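Local coordinates for NTP_transf_2 domain-containing protein (Capnocytophaga granulosa, PDB 6WT9), which synthesises the cyclic dinucleotide 3',3'-c-di-GMP from two GTP molecules as the second messenger of a CBASS antiphage defence system, at residues A[175-180]-A[184-189]. Numbering follows the deposited sequence.
Sequences AIKITN and GRDVDI
An antiparallel β-hairpin in the central sheet of the nucleotidyltransferase fold pairs 175-180 with 184-189, and its faces differ: acids, lysine and threonine on one, isoleucines and valine through the middle of the other. Backbone bonds join I176 to I189 in both directions, I176 N to I189 O at 2.8 Å; I178 and V187 repeat the pattern. At the turn N180 O accepts G184 N at 2.6 Å and, weakly, R185 N, a G1 β-bulge. Its first residue, G184, has a positive phi (67°), which glycine adopts easily; N180 OD1 braces the turn through M183 N.

On the polar face K177, its CG anti to the backbone N (chi1 -174°), runs extended and bends at its last torsion, bringing NZ over the neighbouring strand. There NZ meets D188 OD1 at 3.0 Å on the syn lone pair, and D186 OD2 in a long ion pair of 3.8 Å. Lysine suits this place because its long chain spans that gap. The other oxygen, D186 OD1, takes the hydroxyl of T179, OG1 lying 2.7 Å away and 36° out of the carboxylate plane.

On the opposite face I178 CG1 lies alongside V187, 3.9 Å from its CB, while I178 CG2 touches I189 CD1 at 4.0 Å. Branched residues suit this buried surface, which helices 54-71 and 147-164 cover, with V67 touching I178 and I189.

K177 NZ and T179 OG1 thus hold the carboxylates of D188 and D186 from the neighbouring strand, restricting their rotation, while backbone bonds tie D188 to I98 and L100.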
ATOM      1  N   ALA A 175       3.530  -3.430  17.080  1.00 14.70           N
ATOM      2  CA  ALA A 175       2.715  -4.375  16.332  1.00 19.42           C
ATOM      3  C   ALA A 175       3.102  -5.799  16.696  1.00 20.10           C
ATOM      4  O   ALA A 175       4.261  -6.084  17.011  1.00 23.89           O
ATOM      5  CB  ALA A 175       2.859  -4.163  14.820  1.00 16.82           C
ATOM      6  N   ILE A 176       2.111  -6.685  16.647  1.00 16.38           N
ATOM      7  CA  ILE A 176       2.312  -8.125  16.758  1.00 18.05           C
ATOM      8  C   ILE A 176       2.200  -8.716  15.363  1.00 23.39           C
ATOM      9  O   ILE A 176       1.263  -8.398  14.622  1.00 29.50           O
ATOM     10  CB  ILE A 176       1.281  -8.764  17.707  1.00 13.40           C
ATOM     11  CG1 ILE A 176       1.282  -8.058  19.063  1.00 14.96           C
ATOM     12  CG2 ILE A 176       1.560 -10.252  17.877  1.00 11.94           C
ATOM     13  CD1 ILE A 176       0.236  -8.593  20.023  1.00 20.56           C
ATOM     14  N   LYS A 177       3.149  -9.573  14.997  1.00 23.94           N
ATOM     15  CA  LYS A 177       3.171 -10.200  13.681  1.00 28.69           C
ATOM     16  C   LYS A 177       2.983 -11.700  13.846  1.00 23.14           C
ATOM     17  O   LYS A 177       3.744 -12.347  14.573  1.00 22.48           O
ATOM     18  CB  LYS A 177       4.478  -9.900  12.945  1.00 39.53           C
ATOM     19  CG  LYS A 177       4.502 -10.404  11.509  1.00 50.49           C
ATOM     20  CD  LYS A 177       5.751  -9.950  10.774  1.00 58.73           C
ATOM     21  CE  LYS A 177       5.652 -10.248   9.286  1.00 63.74           C
ATOM     22  NZ  LYS A 177       4.512  -9.527   8.649  1.00 65.61           N
ATOM     23  N   ILE A 178       1.971 -12.249  13.174  1.00 15.37           N
ATOM     24  CA  ILE A 178       1.690 -13.675  13.223  1.00 17.05           C
ATOM     25  C   ILE A 178       1.805 -14.245  11.818  1.00 18.70           C
ATOM     26  O   ILE A 178       1.741 -13.527  10.816  1.00 16.74           O
ATOM     27  CB  ILE A 178       0.301 -13.987  13.824  1.00 19.19           C
ATOM     28  CG1 ILE A 178      -0.823 -13.502  12.900  1.00 17.26           C
ATOM     29  CG2 ILE A 178       0.168 -13.373  15.210  1.00 16.93           C
ATOM     30  CD1 ILE A 178      -1.436 -14.597  12.030  1.00 12.82           C
ATOM     31  N   THR A 179       1.966 -15.563  11.757  1.00 23.10           N
ATOM     32  CA  THR A 179       2.007 -16.295  10.498  1.00 26.06           C
ATOM     33  C   THR A 179       0.998 -17.428  10.568  1.00 23.43           C
ATOM     34  O   THR A 179       1.113 -18.312  11.423  1.00 30.24           O
ATOM     35  CB  THR A 179       3.408 -16.844  10.214  1.00 29.24           C
ATOM     36  OG1 THR A 179       4.323 -15.755  10.033  1.00 30.98           O
ATOM     37  CG2 THR A 179       3.399 -17.710   8.962  1.00 26.14           C
ATOM     38  N   ASN A 180       0.003 -17.389   9.688  1.00 20.79           N
ATOM     39  CA  ASN A 180      -0.933 -18.498   9.529  1.00 23.48           C
ATOM     40  C   ASN A 180      -0.250 -19.534   8.645  1.00 26.41           C
ATOM     41  O   ASN A 180      -0.241 -19.411   7.418  1.00 23.67           O
ATOM     42  CB  ASN A 180      -2.246 -18.011   8.926  1.00 24.58           C
ATOM     43  CG  ASN A 180      -3.346 -19.060   8.981  1.00 25.84           C
ATOM     44  OD1 ASN A 180      -3.111 -20.241   8.728  1.00 29.49           O
ATOM     45  ND2 ASN A 180      -4.558 -18.626   9.312  1.00 14.45           N
ATOM     46  N   GLY A 184      -0.250 -19.699   4.788  1.00 31.52           N
ATOM     47  CA  GLY A 184       0.956 -19.044   4.318  1.00 28.43           C
ATOM     48  C   GLY A 184       0.836 -17.541   4.204  1.00 35.43           C
ATOM     49  O   GLY A 184       1.426 -16.945   3.297  1.00 40.64           O
ATOM     50  N   ARG A 185       0.083 -16.909   5.102  1.00 32.18           N
ATOM     51  CA  ARG A 185      -0.139 -15.473   5.083  1.00 31.91           C
ATOM     52  C   ARG A 185       0.282 -14.864   6.414  1.00 29.18           C
ATOM     53  O   ARG A 185       0.215 -15.512   7.462  1.00 25.79           O
ATOM     54  CB  ARG A 185      -1.611 -15.139   4.804  1.00 38.13           C
ATOM     55  CG  ARG A 185      -2.143 -15.667   3.481  1.00 48.54           C
ATOM     56  CD  ARG A 185      -1.414 -15.053   2.297  1.00 53.70           C
ATOM     57  NE  ARG A 185      -2.063 -15.380   1.030  1.00 56.99           N
ATOM     58  CZ  ARG A 185      -1.815 -16.478   0.322  1.00 58.94           C
ATOM     59  NH1 ARG A 185      -0.925 -17.361   0.753  1.00 59.08           N
ATOM     60  NH2 ARG A 185      -2.456 -16.692  -0.819  1.00 61.81           N
ATOM     61  N   ASP A 186       0.714 -13.607   6.363  1.00 26.97           N
ATOM     62  CA  ASP A 186       1.120 -12.866   7.547  1.00 22.00           C
ATOM     63  C   ASP A 186       0.093 -11.791   7.878  1.00 21.38           C
ATOM     64  O   ASP A 186      -0.539 -11.215   6.988  1.00 20.67           O
ATOM     65  CB  ASP A 186       2.496 -12.223   7.357  1.00 22.66           C
ATOM     66  CG  ASP A 186       3.626 -13.231   7.437  1.00 36.46           C
ATOM     67  OD1 ASP A 186       3.395 -14.339   7.963  1.00 38.83           O
ATOM     68  OD2 ASP A 186       4.744 -12.913   6.981  1.00 44.48           O
ATOM     69  N   VAL A 187      -0.069 -11.534   9.173  1.00 20.68           N
ATOM     70  CA  VAL A 187      -0.969 -10.498   9.669  1.00  9.76           C
ATOM     71  C   VAL A 187      -0.246  -9.725  10.763  1.00 13.61           C
ATOM     72  O   VAL A 187       0.323 -10.324  11.682  1.00 22.73           O
ATOM     73  CB  VAL A 187      -2.290 -11.083  10.212  1.00 11.05           C
ATOM     74  CG1 VAL A 187      -3.180  -9.973  10.759  1.00 14.82           C
ATOM     75  CG2 VAL A 187      -3.020 -11.873   9.135  1.00 10.19           C
ATOM     76  N   ASP A 188      -0.261  -8.400  10.663  1.00 15.50           N
ATOM     77  CA  ASP A 188       0.234  -7.531  11.722  1.00 16.89           C
ATOM     78  C   ASP A 188      -0.948  -6.991  12.517  1.00 17.19           C
ATOM     79  O   ASP A 188      -1.982  -6.634  11.946  1.00 15.70           O
ATOM     80  CB  ASP A 188       1.060  -6.376  11.153  1.00 26.04           C
ATOM     81  CG  ASP A 188       2.366  -6.843  10.534  1.00 44.47           C
ATOM     82  OD1 ASP A 188       2.565  -8.071  10.421  1.00 50.18           O
ATOM     83  OD2 ASP A 188       3.195  -5.984  10.164  1.00 53.34           O
ATOM     84  N   ILE A 189      -0.790  -6.939  13.837  1.00 15.88           N
ATOM     85  CA  ILE A 189      -1.856  -6.536  14.748  1.00 15.59           C
ATOM     86  C   ILE A 189      -1.386  -5.301  15.502  1.00 14.10           C
ATOM     87  O   ILE A 189      -0.361  -5.342  16.193  1.00 14.96           O
ATOM     88  CB  ILE A 189      -2.235  -7.666  15.722  1.00 18.23           C
ATOM     89  CG1 ILE A 189      -2.802  -8.871  14.964  1.00 18.80           C
ATOM     90  CG2 ILE A 189      -3.234  -7.168  16.754  1.00 12.92           C
ATOM     91  CD1 ILE A 189      -1.761  -9.894  14.543  1.00  8.04           C
TER